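Local structure of DUF5624 domain-containing protein (Legionella pneumophila subsp. pneumophila, 4JX2) at residues P121-L126 and G190-D195; A135-Q140 and S194-E199; T114-I119 and Y184-A189. The protein is of unknown function but is probably secreted, and combines an extensive set of alpha helices with a small mixed beta sheet. One frame throughout, in Å; residues are numbered along the deposited sequence.

Contact 1 (P121-L126 and G190-D195); sequences PALMYL and GNYMSD
The ring of Tyr-192 receives Leu-123 at its edge: the CD1 methyl lies near the ring plane, 4.0 Å from Tyr-192 CD2, with CE2 scarcely farther away. A ring stack with Phe-212, from helix 205-213, takes up a face of the same tyrosine, and Phe-212 also touches Leu-123. The other tyrosine, Tyr-125, turns from this interface to the dimer partner, where its ring meets Phe-41 of the second subunit edge-to-face. Leu-123 is the hub of the contact. Its CD2 methyl sits 3.7 Å from the terminal CE of Met-193, a selenomethionine, and 3.9 Å from Met-193 CG, while CD1 is equally near to CE; the methionine end thus lies against the fork of the leucine. The CB of Met-193 does not aim at helix 119-131, but the chain, bent at chi3 (-148°), brings CE over to the leucine. The Tyr-192 ring is swung to the side of its carbonyl carbon (chi1 167°), and it and the leucine side chain run alongside one another in opposite senses. Met-141, Leu-144 and Ile-148 of helix 136-155 and Leu-208 of helix 205-213 surround the group, so helices 119-131 and 175-197 join here within a multi-helix core. No hydrogen bond spans the two segments and all three touching residues are buried: their cohesion comes from van der Waals and hydrophobic contact, with shape rather than polarity fixing the fit.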
loop_
_atom_site.group_PDB
_atom_site.type_symbol
_atom_site.label_atom_id
_atom_site.label_comp_id
_atom_site.label_asym_id
_atom_site.label_seq_id
_atom_site.Cartn_x
_atom_site.Cartn_y
_atom_site.Cartn_z
ATOM N N PRO A 121 19.564 10.266 -13.783
ATOM C CA PRO A 121 19.504 10.220 -12.300
ATOM C C PRO A 121 20.878 10.151 -11.634
ATOM O O PRO A 121 21.075 10.800 -10.604
ATOM C CB PRO A 121 18.697 8.949 -12.023
ATOM C CG PRO A 121 17.822 8.815 -13.230
ATOM C CD PRO A 121 18.687 9.231 -14.375
ATOM N N ALA A 122 21.837 9.397 -12.231
ATOM C CA ALA A 122 23.223 9.296 -11.728
ATOM C C ALA A 122 23.868 10.683 -11.617
ATOM O O ALA A 122 24.419 11.023 -10.561
ATOM C CB ALA A 122 24.059 8.410 -12.638
ATOM N N LEU A 123 23.749 11.496 -12.692
ATOM C CA LEU A 123 24.302 12.843 -12.736
ATOM C C LEU A 123 23.607 13.765 -11.733
ATOM O O LEU A 123 24.291 14.576 -11.087
ATOM C CB LEU A 123 24.248 13.414 -14.155
ATOM C CG LEU A 123 25.338 12.906 -15.100
ATOM C CD1 LEU A 123 25.085 13.371 -16.507
ATOM C CD2 LEU A 123 26.754 13.311 -14.620
HETATM N N MSE A 124 22.270 13.602 -11.563
HETATM C CA MSE A 124 21.465 14.358 -10.578
HETATM C C MSE A 124 21.978 14.087 -9.151
HETATM O O MSE A 124 22.193 15.021 -8.373
HETATM C CB MSE A 124 19.981 13.989 -10.676
HETATM C CG MSE A 124 19.296 14.520 -11.902
HETATM SE SE MSE A 124 17.543 13.656 -12.117
HETATM C CE MSE A 124 17.495 13.520 -14.075
ATOM N N TYR A 125 22.231 12.800 -8.852
ATOM C CA TYR A 125 22.757 12.319 -7.580
ATOM C C TYR A 125 24.138 12.891 -7.331
ATOM O O TYR A 125 24.417 13.313 -6.207
ATOM C CB TYR A 125 22.793 10.779 -7.557
ATOM C CG TYR A 125 21.491 10.082 -7.199
ATOM C CD1 TYR A 125 20.262 10.573 -7.642
ATOM C CD2 TYR A 125 21.493 8.883 -6.495
ATOM C CE1 TYR A 125 19.065 9.918 -7.345
ATOM C CE2 TYR A 125 20.302 8.209 -6.209
ATOM C CZ TYR A 125 19.089 8.744 -6.617
ATOM O OH TYR A 125 17.913 8.101 -6.324
ATOM N N LEU A 126 24.986 12.954 -8.380
ATOM C CA LEU A 126 26.351 13.497 -8.289
ATOM C C LEU A 126 26.331 14.996 -7.937
ATOM O O LEU A 126 27.157 15.429 -7.126
ATOM C CB LEU A 126 27.149 13.240 -9.578
ATOM C CG LEU A 126 27.576 11.780 -9.817
ATOM C CD1 LEU A 126 28.014 11.583 -11.230
ATOM C CD2 LEU A 126 28.679 11.355 -8.876
ATOM N N GLY A 190 29.064 11.652 -22.102
ATOM C CA GLY A 190 30.515 11.530 -22.008
ATOM C C GLY A 190 31.217 12.864 -22.109
ATOM O O GLY A 190 31.952 13.251 -21.199
ATOM N N ASN A 191 30.945 13.612 -23.180
ATOM C CA ASN A 191 31.569 14.925 -23.369
ATOM C C ASN A 191 31.061 15.964 -22.363
ATOM O O ASN A 191 31.804 16.892 -22.038
ATOM C CB ASN A 191 31.409 15.410 -24.785
ATOM C CG ASN A 191 32.273 14.639 -25.749
ATOM O OD1 ASN A 191 33.487 14.478 -25.549
ATOM N ND2 ASN A 191 31.669 14.170 -26.825
ATOM N N TYR A 192 29.842 15.780 -21.817
ATOM C CA TYR A 192 29.328 16.683 -20.795
ATOM C C TYR A 192 30.164 16.483 -19.518
ATOM O O TYR A 192 30.670 17.462 -18.959
ATOM C CB TYR A 192 27.814 16.474 -20.538
ATOM C CG TYR A 192 27.337 17.174 -19.284
ATOM C CD1 TYR A 192 27.296 18.568 -19.213
ATOM C CD2 TYR A 192 27.003 16.450 -18.140
ATOM C CE1 TYR A 192 26.919 19.222 -18.043
ATOM C CE2 TYR A 192 26.622 17.095 -16.962
ATOM C CZ TYR A 192 26.572 18.484 -16.924
ATOM O OH TYR A 192 26.226 19.146 -15.774
HETATM N N MSE A 193 30.337 15.208 -19.082
HETATM C CA MSE A 193 31.114 14.871 -17.883
HETATM C C MSE A 193 32.553 15.328 -18.020
HETATM O O MSE A 193 33.112 15.880 -17.068
HETATM C CB MSE A 193 31.067 13.383 -17.607
HETATM C CG MSE A 193 29.725 12.945 -17.095
HETATM SE SE MSE A 193 29.646 11.030 -16.833
HETATM C CE MSE A 193 27.793 10.886 -17.236
ATOM N N SER A 194 33.120 15.168 -19.228
ATOM C CA SER A 194 34.473 15.590 -19.546
ATOM C C SER A 194 34.645 17.096 -19.293
ATOM O O SER A 194 35.616 17.502 -18.643
ATOM C CB SER A 194 34.799 15.246 -20.994
ATOM O OG SER A 194 36.119 15.649 -21.308
ATOM N N ASP A 195 33.661 17.904 -19.760
ATOM C CA ASP A 195 33.612 19.358 -19.646
ATOM C C ASP A 195 33.509 19.808 -18.200
ATOM O O ASP A 195 34.090 20.827 -17.847
ATOM C CB ASP A 195 32.435 19.900 -20.471
ATOM C CG ASP A 195 32.642 19.842 -21.983
ATOM O OD1 ASP A 195 33.812 19.660 -22.426
ATOM O OD2 ASP A 195 31.645 19.998 -22.722
#

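Contact 2 (A135-Q140 and S194-E199); sequences ASWKSQ and SDVLNE
Val-196 and Leu-197 lie in the last turn of helix 175-197, which closes in a Schellman motif with Glu-199 at positive phi; they pack on Trp-137 and Lys-138 in the first turns of helix 136-155. The apolar part is an aliphatic-to-indole edge contact: Val-196 CG1 stands near the ring plane, 3.8 Å from Trp-137 CZ3 and 3.9 Å from CH2. Trp-137 carries its indole over its own backbone, CG flanked by both N and C (chi1 75°), a setting that lays one indole face under its neighbour, Lys-138, whose CG lies over the centre of the ring, 3.4 Å above its plane. Phe-203 meets the same indole with its plane inclined by about 30°. Leu-197 finds backbone instead, its CD2 3.8 Å from Lys-138 O, and also touches Met-141 and Leu-145 one to two turns on. Among the polar groups, Lys-138 NZ hydrogen-bonds a pentaethylene glycol, probably from the crystallisation liquor, and Gln-140 NE2 hydrogen-bonds Ile-54 O of the second subunit. Ser-136 O accepts twice from the same face of its plane, from Gln-140 N at 3.0 Å and from Ser-139 OG at 3.1 Å, the hydroxyl standing 37° out of the carbonyl plane.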
loop_
_atom_site.group_PDB
_atom_site.type_symbol
_atom_site.label_atom_id
_atom_site.label_comp_id
_atom_site.label_asym_id
_atom_site.label_seq_id
_atom_site.Cartn_x
_atom_site.Cartn_y
_atom_site.Cartn_z
ATOM N N ALA A 135 33.567 15.115 -1.883
ATOM C CA ALA A 135 34.511 15.106 -3.000
ATOM C C ALA A 135 34.463 13.812 -3.824
ATOM O O ALA A 135 35.010 13.787 -4.932
ATOM C CB ALA A 135 35.918 15.320 -2.468
ATOM N N SER A 136 33.800 12.750 -3.306
ATOM C CA SER A 136 33.676 11.455 -3.991
ATOM C C SER A 136 32.872 11.573 -5.293
ATOM O O SER A 136 32.847 10.618 -6.072
ATOM C CB SER A 136 33.032 10.407 -3.086
ATOM O OG SER A 136 33.739 10.232 -1.869
ATOM N N TRP A 137 32.235 12.736 -5.544
ATOM C CA TRP A 137 31.466 12.958 -6.771
ATOM C C TRP A 137 32.399 12.972 -8.003
ATOM O O TRP A 137 31.994 12.539 -9.081
ATOM C CB TRP A 137 30.633 14.257 -6.681
ATOM C CG TRP A 137 31.413 15.538 -6.834
ATOM C CD1 TRP A 137 31.900 16.330 -5.835
ATOM C CD2 TRP A 137 31.730 16.208 -8.069
ATOM N NE1 TRP A 137 32.525 17.436 -6.367
ATOM C CE2 TRP A 137 32.403 17.405 -7.735
ATOM C CE3 TRP A 137 31.503 15.913 -9.428
ATOM C CZ2 TRP A 137 32.855 18.305 -8.711
ATOM C CZ3 TRP A 137 31.980 16.792 -10.390
ATOM C CH2 TRP A 137 32.642 17.974 -10.029
ATOM N N LYS A 138 33.645 13.462 -7.817
ATOM C CA LYS A 138 34.667 13.578 -8.850
ATOM C C LYS A 138 35.167 12.220 -9.272
ATOM O O LYS A 138 35.299 11.976 -10.475
ATOM C CB LYS A 138 35.831 14.447 -8.370
ATOM C CG LYS A 138 35.507 15.926 -8.334
ATOM C CD LYS A 138 36.688 16.762 -7.901
ATOM C CE LYS A 138 36.198 17.999 -7.196
ATOM N NZ LYS A 138 37.213 19.079 -7.184
ATOM N N SER A 139 35.440 11.328 -8.293
ATOM C CA SER A 139 35.929 9.977 -8.589
ATOM C C SER A 139 34.810 9.111 -9.157
ATOM O O SER A 139 35.073 8.329 -10.061
ATOM C CB SER A 139 36.565 9.334 -7.365
ATOM O OG SER A 139 35.660 9.279 -6.278
ATOM N N GLN A 140 33.568 9.293 -8.681
ATOM C CA GLN A 140 32.392 8.565 -9.187
ATOM C C GLN A 140 32.087 8.995 -10.621
ATOM O O GLN A 140 31.788 8.133 -11.453
ATOM C CB GLN A 140 31.159 8.782 -8.299
ATOM C CG GLN A 140 31.199 8.097 -6.928
ATOM C CD GLN A 140 30.919 6.609 -6.964
ATOM O OE1 GLN A 140 30.595 6.018 -7.986
ATOM N NE2 GLN A 140 31.072 5.958 -5.845
ATOM N N SER A 194 33.120 15.168 -19.228
ATOM C CA SER A 194 34.473 15.590 -19.546
ATOM C C SER A 194 34.645 17.096 -19.293
ATOM O O SER A 194 35.616 17.502 -18.643
ATOM C CB SER A 194 34.799 15.246 -20.994
ATOM O OG SER A 194 36.119 15.649 -21.308
ATOM N N ASP A 195 33.661 17.904 -19.760
ATOM C CA ASP A 195 33.612 19.358 -19.646
ATOM C C ASP A 195 33.509 19.808 -18.200
ATOM O O ASP A 195 34.090 20.827 -17.847
ATOM C CB ASP A 195 32.435 19.900 -20.471
ATOM C CG ASP A 195 32.642 19.842 -21.983
ATOM O OD1 ASP A 195 33.812 19.660 -22.426
ATOM O OD2 ASP A 195 31.645 19.998 -22.722
ATOM N N VAL A 196 32.800 19.040 -17.363
ATOM C CA VAL A 196 32.629 19.333 -15.933
ATOM C C VAL A 196 33.972 19.090 -15.202
ATOM O O VAL A 196 34.429 19.963 -14.445
ATOM C CB VAL A 196 31.458 18.505 -15.321
ATOM C CG1 VAL A 196 31.542 18.447 -13.792
ATOM C CG2 VAL A 196 30.104 19.042 -15.779
ATOM N N LEU A 197 34.604 17.919 -15.456
ATOM C CA LEU A 197 35.869 17.518 -14.839
ATOM C C LEU A 197 37.048 18.361 -15.360
ATOM O O LEU A 197 38.052 18.508 -14.649
ATOM C CB LEU A 197 36.135 16.021 -15.052
ATOM C CG LEU A 197 35.116 15.041 -14.463
ATOM C CD1 LEU A 197 35.206 13.699 -15.142
ATOM C CD2 LEU A 197 35.261 14.897 -12.969
ATOM N N ASN A 198 36.919 18.931 -16.583
ATOM C CA ASN A 198 37.941 19.811 -17.166
ATOM C C ASN A 198 37.625 21.281 -16.828
ATOM O O ASN A 198 38.323 22.188 -17.296
ATOM C CB ASN A 198 38.067 19.612 -18.681
ATOM C CG ASN A 198 38.783 18.354 -19.076
ATOM O OD1 ASN A 198 39.929 18.123 -18.702
ATOM N ND2 ASN A 198 38.134 17.521 -19.871
ATOM N N GLU A 199 36.568 21.507 -16.018
ATOM C CA GLU A 199 36.113 22.812 -15.520
ATOM C C GLU A 199 35.743 23.806 -16.655
ATOM O O GLU A 199 35.824 25.024 -16.461
ATOM C CB GLU A 199 37.153 23.433 -14.551
ATOM C CG GLU A 199 37.257 22.682 -13.235
ATOM C CD GLU A 199 38.311 23.179 -12.270
ATOM O OE1 GLU A 199 39.520 23.043 -12.569
ATOM O OE2 GLU A 199 37.922 23.648 -11.179
#

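Contact 3 (T114-I119 and Y184-A189); sequences TAISHI and YACSMA
Ile-116 O is gripped twice, by Ile-119 N at 3.3 Å and by the hydroxyl of Tyr-223 from helix 223-247, while the side chains of both isoleucines reach across to helix 175-197. The bond from Ile-119 reaches back three residues, close to where helices 110-117 and 119-131 follow each other; Tyr-223 gives the same carbonyl a second donor. Ile-116 divides its branches between two residues: CG2 rests 4.0 Å from Ala-185 CB, and CD1, at the end of the other branch, comes 4.1 Å from Cys-186 SG. Ile-119 presses its CG2 to within 3.7 Å of Ala-189 CB. In both isoleucines CG1 is beside the backbone N (chi1 -61° in Ile-116, -74° in Ile-119), which leaves CG2 anti to that N and facing an alanine. Ala-185 and Ala-189 are one turn apart on helix 175-197, and their small side chains allow a close helix-to-helix approach, with CA atoms 7.5 Å apart for Ile-116 and Ala-185. This buried, wholly apolar seam belongs to the helical part of the DUF5624 region. Cys-186 is backed by Ile-148 and Val-151 of helix 136-155, Phe-212 touches Ala-189, and Leu-37 of the second subunit packs on Ile-116.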
loop_
_atom_site.group_PDB
_atom_site.type_symbol
_atom_site.label_atom_id
_atom_site.label_comp_id
_atom_site.label_asym_id
_atom_site.label_seq_id
_atom_site.Cartn_x
_atom_site.Cartn_y
_atom_site.Cartn_z
ATOM N N THR A 114 18.316 0.155 -19.411
ATOM C CA THR A 114 18.208 0.788 -18.084
ATOM C C THR A 114 19.505 1.540 -17.747
ATOM O O THR A 114 19.418 2.638 -17.210
ATOM C CB THR A 114 17.829 -0.257 -17.014
ATOM O OG1 THR A 114 16.567 -0.814 -17.381
ATOM C CG2 THR A 114 17.726 0.316 -15.618
ATOM N N ALA A 115 20.678 0.966 -18.096
ATOM C CA ALA A 115 21.993 1.559 -17.884
ATOM C C ALA A 115 22.082 2.944 -18.532
ATOM O O ALA A 115 22.604 3.869 -17.917
ATOM C CB ALA A 115 23.092 0.638 -18.436
ATOM N N ILE A 116 21.547 3.088 -19.754
ATOM C CA ILE A 116 21.533 4.367 -20.482
ATOM C C ILE A 116 20.520 5.357 -19.817
ATOM O O ILE A 116 20.875 6.520 -19.632
ATOM C CB ILE A 116 21.274 4.164 -22.020
ATOM C CG1 ILE A 116 22.386 3.293 -22.667
ATOM C CG2 ILE A 116 21.079 5.507 -22.778
ATOM C CD1 ILE A 116 23.878 3.852 -22.611
ATOM N N SER A 117 19.306 4.880 -19.430
ATOM C CA SER A 117 18.222 5.673 -18.791
ATOM C C SER A 117 18.665 6.327 -17.514
ATOM O O SER A 117 18.264 7.459 -17.229
ATOM C CB SER A 117 17.016 4.792 -18.444
ATOM O OG SER A 117 16.369 4.181 -19.550
ATOM N N HIS A 118 19.476 5.580 -16.736
ATOM C CA HIS A 118 19.983 5.899 -15.419
ATOM C C HIS A 118 21.145 6.904 -15.381
ATOM O O HIS A 118 21.496 7.375 -14.282
ATOM C CB HIS A 118 20.379 4.607 -14.716
ATOM C CG HIS A 118 19.204 3.910 -14.100
ATOM N ND1 HIS A 118 19.332 2.673 -13.503
ATOM C CD2 HIS A 118 17.919 4.325 -13.971
ATOM C CE1 HIS A 118 18.136 2.382 -13.025
ATOM N NE2 HIS A 118 17.249 3.340 -13.295
ATOM N N ILE A 119 21.660 7.319 -16.553
ATOM C CA ILE A 119 22.742 8.311 -16.655
ATOM C C ILE A 119 22.242 9.665 -16.098
ATOM O O ILE A 119 22.972 10.293 -15.316
ATOM C CB ILE A 119 23.297 8.383 -18.104
ATOM C CG1 ILE A 119 24.157 7.125 -18.373
ATOM C CG2 ILE A 119 24.075 9.688 -18.373
ATOM C CD1 ILE A 119 24.558 6.890 -19.850
ATOM N N TYR A 184 24.609 8.617 -29.639
ATOM C CA TYR A 184 24.324 10.021 -29.322
ATOM C C TYR A 184 24.347 10.272 -27.799
ATOM O O TYR A 184 24.936 11.262 -27.337
ATOM C CB TYR A 184 22.944 10.429 -29.895
ATOM C CG TYR A 184 22.528 11.834 -29.516
ATOM C CD1 TYR A 184 23.097 12.945 -30.139
ATOM C CD2 TYR A 184 21.577 12.059 -28.521
ATOM C CE1 TYR A 184 22.721 14.240 -29.791
ATOM C CE2 TYR A 184 21.198 13.354 -28.159
ATOM C CZ TYR A 184 21.763 14.439 -28.809
ATOM O OH TYR A 184 21.409 15.713 -28.454
ATOM N N ALA A 185 23.674 9.379 -27.034
ATOM C CA ALA A 185 23.566 9.440 -25.583
ATOM C C ALA A 185 24.939 9.343 -24.932
ATOM O O ALA A 185 25.268 10.185 -24.096
ATOM C CB ALA A 185 22.663 8.331 -25.082
ATOM N N CYS A 186 25.761 8.361 -25.347
ATOM C CA CYS A 186 27.118 8.182 -24.817
ATOM C C CYS A 186 27.981 9.398 -25.125
ATOM O O CYS A 186 28.665 9.909 -24.237
ATOM C CB CYS A 186 27.753 6.901 -25.349
ATOM S SG CYS A 186 26.944 5.386 -24.774
ATOM N N SER A 187 27.915 9.878 -26.372
ATOM C CA SER A 187 28.673 11.034 -26.840
ATOM C C SER A 187 28.280 12.310 -26.044
ATOM O O SER A 187 29.158 13.039 -25.578
ATOM C CB SER A 187 28.443 11.224 -28.337
ATOM O OG SER A 187 29.233 12.281 -28.853
HETATM N N MSE A 188 26.968 12.547 -25.865
HETATM C CA MSE A 188 26.455 13.700 -25.143
HETATM C C MSE A 188 26.886 13.667 -23.668
HETATM O O MSE A 188 27.556 14.595 -23.216
HETATM C CB MSE A 188 24.934 13.743 -25.275
HETATM C CG MSE A 188 24.301 14.876 -24.526
HETATM SE SE MSE A 188 22.415 14.964 -24.938
HETATM C CE MSE A 188 22.076 16.789 -24.410
ATOM N N ALA A 189 26.512 12.599 -22.936
ATOM C CA ALA A 189 26.821 12.407 -21.513
ATOM C C ALA A 189 28.317 12.353 -21.241
ATOM O O ALA A 189 28.769 12.941 -20.260
ATOM C CB ALA A 189 26.165 11.132 -21.009
#

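How the contacts relate
Helix 175-197 supplies one side of all three contacts, which follow one another along it: contact 3, then contact 1, then contact 2 at its C-terminal end. Centres of contacts 1 and 2 are about 8 Å apart, those of 1 and 3 about 10 Å, and those of 2 and 3 about 17 Å. Contact 1 bridges the others directly: Leu-126 CD2 lies 3.5 Å from Trp-137 O, and Met-193 CE lies 4.1 Å from Ile-119 CG2. Contacts 2 and 3 do not touch, their nearest atoms being about 5 Å apart. Consecutive helices 110-117, 119-131 and 136-155 furnish the partners, and each contact borders the second subunit.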